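Local structure of spore coat polysaccharide biosynthesis protein SpsE (Bacillus subtilis, 1VLI) at residues Ile145-Leu150 with Ala314-Phe319; Tyr153-Asn158 with Arg181-Asn186. The protein probably acts as an N-acylneuraminate-9-phosphate synthase of the NeuB family, in the pathway that makes the polysaccharide of the spore coat. All coordinates share one frame; numbering follows the deposited sequence.

Interaction 1. Residues Ile145-Leu150 with Ala314-Phe319; sequences INHLPL and AYRGIF
Asn146 reads the backbone of Arg316 with both ends of its amide. OD1 accepts from Arg316 N at 3.1 Å, on a lone pair in the carbonyl plane, while ND2 donates to Arg316 O at 2.9 Å, coming in tilted from the plane of that carbonyl. CG of Asn146 sits between the backbone N and the carbonyl carbon (chi1 72°), which turns the amide toward the 314-319 backbone. With two bonds on one residue the amide can neither flip nor swing without breaking a bond. A leucine here would probably leave the N-H and carbonyl of Arg316 without these mates and let the 314-319 backbone drift from the loop.

Close packing lies on both flanks of this clamp. Ile145 CG2 sits over one face of Tyr315, 3.7 Å from the ring centroid and 22° off the normal, a CH-pi contact, and Tyr315 OH is held beyond it by Ala166 O. His147 CD2 meets Arg316 CD at 3.6 Å; the ring and guanidinium planes are 32° apart and the approach is oblique. The loose side comes past His147, where Leu148 and Pro149 are partly exposed and touch nothing of 314-319.

Arg316 sends NE to Glu144 in a salt bridge and NH1 to Val337 O. The buried junction between the NeuB barrel and the SAF domain is thus fixed by directional backbone recognition and by a salt bridge that probably offsets the buried arginine's charge, as well as by apolar contact.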
ATOM      1  N   ILE A 145      -7.233   2.588   0.435  1.00 53.44           N
ATOM      2  CA  ILE A 145      -7.334   3.336   1.689  1.00 52.37           C
ATOM      3  C   ILE A 145      -8.763   3.376   2.244  1.00 53.60           C
ATOM      4  O   ILE A 145      -8.965   3.558   3.445  1.00 58.63           O
ATOM      5  CB  ILE A 145      -6.764   4.758   1.562  1.00 52.89           C
ATOM      6  CG1 ILE A 145      -6.524   5.334   2.942  1.00 45.14           C
ATOM      7  CG2 ILE A 145      -7.687   5.710   0.693  1.00 52.90           C
ATOM      8  CD1 ILE A 145      -5.644   6.595   2.896  1.00 54.72           C
ATOM      9  N   ASN A 146      -9.752   3.173   1.381  1.00 53.02           N
ATOM     10  CA  ASN A 146     -11.155   3.272   1.787  1.00 53.40           C
ATOM     11  C   ASN A 146     -11.849   1.927   1.705  1.00 53.00           C
ATOM     12  O   ASN A 146     -13.071   1.861   1.765  1.00 56.11           O
ATOM     13  CB  ASN A 146     -11.902   4.339   0.947  1.00 50.96           C
ATOM     14  CG  ASN A 146     -12.144   3.889  -0.488  1.00 59.97           C
ATOM     15  OD1 ASN A 146     -11.441   2.999  -0.994  1.00 51.13           O
ATOM     16  ND2 ASN A 146     -13.140   4.498  -1.164  1.00 52.77           N
ATOM     17  N   HIS A 147     -11.073   0.850   1.589  1.00 51.83           N
ATOM     18  CA  HIS A 147     -11.650  -0.475   1.592  1.00 54.59           C
ATOM     19  C   HIS A 147     -11.793  -0.874   3.037  1.00 57.47           C
ATOM     20  O   HIS A 147     -11.026  -1.716   3.574  1.00 62.19           O
ATOM     21  CB  HIS A 147     -10.754  -1.466   0.857  1.00 56.56           C
ATOM     22  CG  HIS A 147     -11.418  -2.763   0.548  1.00 54.24           C
ATOM     23  ND1 HIS A 147     -12.510  -3.234   1.251  1.00 56.68           N
ATOM     24  CD2 HIS A 147     -11.152  -3.691  -0.401  1.00 48.92           C
ATOM     25  CE1 HIS A 147     -12.885  -4.396   0.750  1.00 54.19           C
ATOM     26  NE2 HIS A 147     -12.071  -4.702  -0.247  1.00 51.45           N
ATOM     27  N   LEU A 148     -12.799  -0.283   3.660  1.00 55.17           N
ATOM     28  CA  LEU A 148     -13.002  -0.396   5.094  1.00 54.19           C
ATOM     29  C   LEU A 148     -13.282  -1.831   5.551  1.00 54.58           C
ATOM     30  O   LEU A 148     -12.734  -2.251   6.566  1.00 55.73           O
ATOM     31  CB  LEU A 148     -14.070   0.598   5.583  1.00 52.42           C
ATOM     32  CG  LEU A 148     -13.867   2.105   5.284  1.00 45.91           C
ATOM     33  CD1 LEU A 148     -14.813   2.866   6.172  1.00 52.25           C
ATOM     34  CD2 LEU A 148     -12.410   2.644   5.494  1.00 44.97           C
ATOM     35  N   PRO A 149     -14.100  -2.601   4.834  1.00 55.37           N
ATOM     36  CA  PRO A 149     -14.264  -4.023   5.194  1.00 56.73           C
ATOM     37  C   PRO A 149     -12.924  -4.781   5.152  1.00 58.73           C
ATOM     38  O   PRO A 149     -12.638  -5.575   6.055  1.00 60.94           O
ATOM     39  CB  PRO A 149     -15.276  -4.533   4.165  1.00 55.09           C
ATOM     40  CG  PRO A 149     -16.051  -3.248   3.740  1.00 55.41           C
ATOM     41  CD  PRO A 149     -14.945  -2.239   3.676  1.00 56.76           C
ATOM     42  N   LEU A 150     -12.086  -4.489   4.156  1.00 57.23           N
ATOM     43  CA  LEU A 150     -10.744  -5.051   4.124  1.00 55.41           C
ATOM     44  C   LEU A 150      -9.891  -4.588   5.298  1.00 57.09           C
ATOM     45  O   LEU A 150      -9.192  -5.404   5.906  1.00 63.83           O
ATOM     46  CB  LEU A 150     -10.030  -4.754   2.804  1.00 51.77           C
ATOM     47  CG  LEU A 150      -8.554  -5.190   2.745  1.00 60.57           C
ATOM     48  CD1 LEU A 150      -8.374  -6.775   2.821  1.00 47.10           C
ATOM     49  CD2 LEU A 150      -7.848  -4.606   1.548  1.00 55.41           C
ATOM     50  N   ALA A 314     -10.413   6.639  -8.604  1.00 83.44           N
ATOM     51  CA  ALA A 314      -9.491   5.497  -8.438  1.00 77.69           C
ATOM     52  C   ALA A 314      -9.563   4.681  -7.130  1.00 73.67           C
ATOM     53  O   ALA A 314      -9.184   3.492  -7.141  1.00 72.30           O
ATOM     54  CB  ALA A 314      -8.038   5.908  -8.739  1.00 78.83           C
ATOM     55  N   TYR A 315     -10.036   5.289  -6.030  1.00 67.01           N
ATOM     56  CA  TYR A 315     -10.348   4.534  -4.808  1.00 61.68           C
ATOM     57  C   TYR A 315     -11.478   3.549  -5.054  1.00 60.20           C
ATOM     58  O   TYR A 315     -12.136   3.611  -6.091  1.00 58.06           O
ATOM     59  CB  TYR A 315     -10.764   5.450  -3.683  1.00 61.07           C
ATOM     60  CG  TYR A 315      -9.654   6.286  -3.157  1.00 65.05           C
ATOM     61  CD1 TYR A 315      -8.345   6.123  -3.635  1.00 63.71           C
ATOM     62  CD2 TYR A 315      -9.887   7.235  -2.159  1.00 63.18           C
ATOM     63  CE1 TYR A 315      -7.290   6.913  -3.149  1.00 67.39           C
ATOM     64  CE2 TYR A 315      -8.816   8.037  -1.658  1.00 63.28           C
ATOM     65  CZ  TYR A 315      -7.543   7.864  -2.170  1.00 59.23           C
ATOM     66  OH  TYR A 315      -6.499   8.604  -1.698  1.00 70.76           O
ATOM     67  N   ARG A 316     -11.724   2.654  -4.099  1.00 57.12           N
ATOM     68  CA  ARG A 316     -12.773   1.648  -4.279  1.00 55.88           C
ATOM     69  C   ARG A 316     -14.180   2.218  -4.079  1.00 56.89           C
ATOM     70  O   ARG A 316     -14.356   3.288  -3.469  1.00 60.17           O
ATOM     71  CB  ARG A 316     -12.546   0.450  -3.354  1.00 55.38           C
ATOM     72  CG  ARG A 316     -11.172  -0.223  -3.512  1.00 54.46           C
ATOM     73  CD  ARG A 316     -11.236  -1.748  -3.450  1.00 49.93           C
ATOM     74  NE  ARG A 316      -9.989  -2.348  -3.897  1.00 57.23           N
ATOM     75  CZ  ARG A 316      -9.818  -3.648  -4.167  1.00 56.80           C
ATOM     76  NH1 ARG A 316     -10.806  -4.527  -4.064  1.00 40.79           N
ATOM     77  NH2 ARG A 316      -8.654  -4.071  -4.592  1.00 47.90           N
ATOM     78  N   GLY A 317     -15.173   1.511  -4.613  1.00 54.71           N
ATOM     79  CA  GLY A 317     -16.564   1.772  -4.333  1.00 53.79           C
ATOM     80  C   GLY A 317     -17.351   0.483  -4.406  1.00 56.79           C
ATOM     81  O   GLY A 317     -16.784  -0.603  -4.632  1.00 57.58           O
ATOM     82  N   ILE A 318     -18.670   0.592  -4.241  1.00 56.30           N
ATOM     83  CA  ILE A 318     -19.503  -0.581  -4.235  1.00 55.47           C
ATOM     84  C   ILE A 318     -20.112  -0.817  -5.612  1.00 56.34           C
ATOM     85  O   ILE A 318     -20.789   0.068  -6.161  1.00 55.06           O
ATOM     86  CB  ILE A 318     -20.589  -0.441  -3.164  1.00 55.72           C
ATOM     87  CG1 ILE A 318     -19.951  -0.271  -1.790  1.00 48.95           C
ATOM     88  CG2 ILE A 318     -21.464  -1.658  -3.188  1.00 44.15           C
ATOM     89  CD1 ILE A 318     -20.937  -0.061  -0.699  1.00 50.67           C
ATOM     90  N   PHE A 319     -19.893  -2.019  -6.149  1.00 54.54           N
ATOM     91  CA  PHE A 319     -20.264  -2.337  -7.529  1.00 54.83           C
ATOM     92  C   PHE A 319     -21.055  -3.598  -7.589  1.00 55.16           C
ATOM     93  O   PHE A 319     -20.835  -4.475  -6.779  1.00 56.96           O
ATOM     94  CB  PHE A 319     -19.015  -2.510  -8.382  1.00 54.42           C
ATOM     95  CG  PHE A 319     -18.399  -1.216  -8.819  1.00 57.23           C
ATOM     96  CD1 PHE A 319     -17.472  -0.564  -8.017  1.00 55.97           C
ATOM     97  CD2 PHE A 319     -18.757  -0.640 -10.039  1.00 59.05           C
ATOM     98  CE1 PHE A 319     -16.911   0.664  -8.415  1.00 57.57           C
ATOM     99  CE2 PHE A 319     -18.200   0.571 -10.450  1.00 46.59           C
ATOM    100  CZ  PHE A 319     -17.276   1.223  -9.627  1.00 55.76           C
TER

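Interaction 2. Residues Tyr153-Asn158 with Arg181-Asn186; sequences YVARLN and RAEGNN
Arg156 and Glu183 meet because one chain reaches out and the other folds back. Arg156 runs extended from CG to NE (chi2 170°), whereas Glu183 bends at its second torsion (chi2 -51°), which brings its carboxylate round to the arginine. The guanidinium grips side-on with two nitrogens, both to a single oxygen: NE lies 2.6 Å from Glu183 OE1, and NH2 lies 3.0 Å from Glu183 OE1. That oxygen is close to the guanidinium plane, yet both donors approach it from the same face of the carboxylate, well above its plane, and the two flat groups are 50° apart. The salt bridge is therefore not the coplanar, two-oxygen kind. Glu183 is partly exposed and Arg156 exposed, so solvent probably screens their charges.

Underneath, Ala155 CB packs on Glu183 CB at 3.9 Å, an apolar contact next to the ion pair. Farther in, Asn185 ND2 donates to Ala155 O at 3.2 Å, in the carbonyl plane and on a lone pair; the amide reaches across to the turn of the other segment. Ala155 O also accepts from Asn158 N at 3.2 Å, closing a type I turn, so one carbonyl serves the turn and the neighbouring loop together. Asn185 ND2 also donates to Arg159 O, its stronger partner, and Asn185 OD1 accepts from Gln187, which settles the amide's orientation.

A second type I turn, Arg181 to Gly184, is closed by Gly184 N to Arg181 O at 2.9 Å. The contact thus joins the loops following helices 148-155 and 170-181, successive helices of the outer layer of a TIM barrel, where each such loop leads into the next parallel strand.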
ATOM      1  N   TYR A 153     -10.940  -6.452   8.325  1.00 59.85           N
ATOM      2  CA  TYR A 153     -10.695  -7.879   8.232  1.00 60.23           C
ATOM      3  C   TYR A 153      -9.251  -8.183   8.580  1.00 61.17           C
ATOM      4  O   TYR A 153      -8.973  -9.077   9.369  1.00 61.40           O
ATOM      5  CB  TYR A 153     -10.974  -8.326   6.813  1.00 58.59           C
ATOM      6  CG  TYR A 153     -10.904  -9.799   6.582  1.00 58.82           C
ATOM      7  CD1 TYR A 153      -9.695 -10.415   6.259  1.00 58.58           C
ATOM      8  CD2 TYR A 153     -12.040 -10.576   6.638  1.00 59.75           C
ATOM      9  CE1 TYR A 153      -9.618 -11.756   6.011  1.00 52.35           C
ATOM     10  CE2 TYR A 153     -11.978 -11.931   6.393  1.00 66.69           C
ATOM     11  CZ  TYR A 153     -10.762 -12.523   6.078  1.00 66.85           C
ATOM     12  OH  TYR A 153     -10.703 -13.882   5.815  1.00 62.29           O
ATOM     13  N   VAL A 154      -8.337  -7.410   8.007  1.00 61.80           N
ATOM     14  CA  VAL A 154      -6.935  -7.586   8.284  1.00 60.14           C
ATOM     15  C   VAL A 154      -6.564  -7.101   9.702  1.00 60.82           C
ATOM     16  O   VAL A 154      -5.772  -7.744  10.394  1.00 60.65           O
ATOM     17  CB  VAL A 154      -6.085  -6.884   7.227  1.00 60.97           C
ATOM     18  CG1 VAL A 154      -4.634  -7.135   7.504  1.00 60.47           C
ATOM     19  CG2 VAL A 154      -6.431  -7.398   5.848  1.00 58.36           C
ATOM     20  N   ALA A 155      -7.126  -5.971  10.137  1.00 58.57           N
ATOM     21  CA  ALA A 155      -6.844  -5.487  11.495  1.00 58.31           C
ATOM     22  C   ALA A 155      -7.027  -6.606  12.549  1.00 59.07           C
ATOM     23  O   ALA A 155      -6.289  -6.664  13.523  1.00 60.23           O
ATOM     24  CB  ALA A 155      -7.698  -4.300  11.830  1.00 52.36           C
ATOM     25  N   ARG A 156      -8.007  -7.481  12.344  1.00 58.81           N
ATOM     26  CA  ARG A 156      -8.318  -8.534  13.319  1.00 61.87           C
ATOM     27  C   ARG A 156      -7.273  -9.652  13.397  1.00 61.42           C
ATOM     28  O   ARG A 156      -7.339 -10.493  14.279  1.00 60.59           O
ATOM     29  CB  ARG A 156      -9.686  -9.153  13.037  1.00 60.27           C
ATOM     30  CG  ARG A 156     -10.827  -8.336  13.558  1.00 64.72           C
ATOM     31  CD  ARG A 156     -12.166  -8.823  13.076  1.00 65.91           C
ATOM     32  NE  ARG A 156     -13.188  -7.826  13.340  1.00 84.88           N
ATOM     33  CZ  ARG A 156     -14.485  -7.983  13.097  1.00 93.78           C
ATOM     34  NH1 ARG A 156     -14.943  -9.119  12.581  1.00 88.45           N
ATOM     35  NH2 ARG A 156     -15.331  -6.991  13.375  1.00 97.01           N
ATOM     36  N   LEU A 157      -6.320  -9.651  12.475  1.00 60.98           N
ATOM     37  CA  LEU A 157      -5.283 -10.658  12.452  1.00 62.18           C
ATOM     38  C   LEU A 157      -4.143 -10.286  13.388  1.00 64.17           C
ATOM     39  O   LEU A 157      -3.226 -11.076  13.612  1.00 66.14           O
ATOM     40  CB  LEU A 157      -4.779 -10.844  11.021  1.00 61.03           C
ATOM     41  CG  LEU A 157      -5.866 -11.326  10.070  1.00 61.18           C
ATOM     42  CD1 LEU A 157      -5.410 -11.246   8.610  1.00 58.09           C
ATOM     43  CD2 LEU A 157      -6.312 -12.755  10.481  1.00 48.66           C
ATOM     44  N   ASN A 158      -4.206  -9.073  13.919  1.00 64.56           N
ATOM     45  CA  ASN A 158      -3.257  -8.561  14.908  1.00 64.45           C
ATOM     46  C   ASN A 158      -1.779  -8.417  14.541  1.00 61.99           C
ATOM     47  O   ASN A 158      -0.896  -8.440  15.387  1.00 60.74           O
ATOM     48  CB  ASN A 158      -3.463  -9.181  16.288  1.00 65.24           C
ATOM     49  CG  ASN A 158      -4.079  -8.170  17.270  1.00 81.84           C
ATOM     50  OD1 ASN A 158      -5.270  -8.286  17.593  1.00 91.88           O
ATOM     51  ND2 ASN A 158      -3.286  -7.133  17.699  1.00 70.14           N
ATOM     52  N   ARG A 181      -8.011   0.861  14.352  1.00 57.59           N
ATOM     53  CA  ARG A 181      -7.964   0.995  15.780  1.00 59.61           C
ATOM     54  C   ARG A 181      -9.168   0.383  16.442  1.00 61.00           C
ATOM     55  O   ARG A 181      -9.015  -0.295  17.455  1.00 64.34           O
ATOM     56  CB  ARG A 181      -7.815   2.438  16.192  1.00 60.00           C
ATOM     57  CG  ARG A 181      -6.400   2.837  16.246  1.00 66.64           C
ATOM     58  CD  ARG A 181      -6.190   4.098  16.973  1.00 87.98           C
ATOM     59  NE  ARG A 181      -6.060   3.927  18.417  1.00102.90           N
ATOM     60  CZ  ARG A 181      -4.926   3.642  19.046  1.00104.19           C
ATOM     61  NH1 ARG A 181      -3.794   3.460  18.369  1.00105.42           N
ATOM     62  NH2 ARG A 181      -4.928   3.527  20.365  1.00105.99           N
ATOM     63  N   ALA A 182     -10.352   0.581  15.858  1.00 58.90           N
ATOM     64  CA  ALA A 182     -11.597   0.076  16.443  1.00 57.33           C
ATOM     65  C   ALA A 182     -11.594  -1.444  16.646  1.00 58.64           C
ATOM     66  O   ALA A 182     -12.381  -1.955  17.445  1.00 60.16           O
ATOM     67  CB  ALA A 182     -12.802   0.488  15.595  1.00 55.23           C
ATOM     68  N   GLU A 183     -10.745  -2.166  15.909  1.00 58.12           N
ATOM     69  CA  GLU A 183     -10.677  -3.635  16.030  1.00 58.01           C
ATOM     70  C   GLU A 183      -9.668  -4.103  17.066  1.00 57.32           C
ATOM     71  O   GLU A 183      -9.407  -5.295  17.182  1.00 59.94           O
ATOM     72  CB  GLU A 183     -10.365  -4.292  14.683  1.00 56.16           C
ATOM     73  CG  GLU A 183     -11.407  -4.060  13.601  1.00 60.06           C
ATOM     74  CD  GLU A 183     -12.826  -4.393  14.038  1.00 71.30           C
ATOM     75  OE1 GLU A 183     -13.039  -5.497  14.590  1.00 71.03           O
ATOM     76  OE2 GLU A 183     -13.736  -3.551  13.818  1.00 69.65           O
ATOM     77  N   GLY A 184      -9.091  -3.167  17.802  1.00 57.61           N
ATOM     78  CA  GLY A 184      -8.105  -3.482  18.821  1.00 57.55           C
ATOM     79  C   GLY A 184      -6.657  -3.530  18.355  1.00 58.19           C
ATOM     80  O   GLY A 184      -5.768  -3.833  19.140  1.00 59.33           O
ATOM     81  N   ASN A 185      -6.404  -3.240  17.085  1.00 57.69           N
ATOM     82  CA  ASN A 185      -5.045  -3.229  16.568  1.00 56.66           C
ATOM     83  C   ASN A 185      -4.476  -1.805  16.551  1.00 58.48           C
ATOM     84  O   ASN A 185      -4.984  -0.947  15.843  1.00 60.56           O
ATOM     85  CB  ASN A 185      -5.029  -3.845  15.167  1.00 55.23           C
ATOM     86  CG  ASN A 185      -3.629  -4.158  14.676  1.00 55.47           C
ATOM     87  OD1 ASN A 185      -2.665  -3.601  15.167  1.00 63.06           O
ATOM     88  ND2 ASN A 185      -3.516  -5.061  13.700  1.00 62.41           N
ATOM     89  N   ASN A 186      -3.422  -1.554  17.323  1.00 60.15           N
ATOM     90  CA  ASN A 186      -2.811  -0.234  17.356  1.00 62.42           C
ATOM     91  C   ASN A 186      -1.391  -0.167  16.804  1.00 61.10           C
ATOM     92  O   ASN A 186      -0.692   0.793  17.080  1.00 62.72           O
ATOM     93  CB  ASN A 186      -2.941   0.451  18.750  1.00 62.42           C
ATOM     94  CG  ASN A 186      -2.230  -0.305  19.857  1.00 70.10           C
TER

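Both contacts flank helix 148-155: interaction 1 uses the loop and N-cap leading into it, interaction 2 its last turn and the residues after it, with centres about 17 Å apart. In interaction 1 every touching residue is buried, and the partner comes from the SAF domain, over 160 residues later in the chain. Interaction 2 is partly buried and stays within the NeuB range, between neighbouring helix-strand connections. Asparagine amides bond to backbone in both, gripping two atoms of one residue in the first and a single carbonyl across the second. The ion pair across interaction 2 lies toward solvent, whereas the arginine of interaction 1 is buried and takes its carboxylate from just outside the segments.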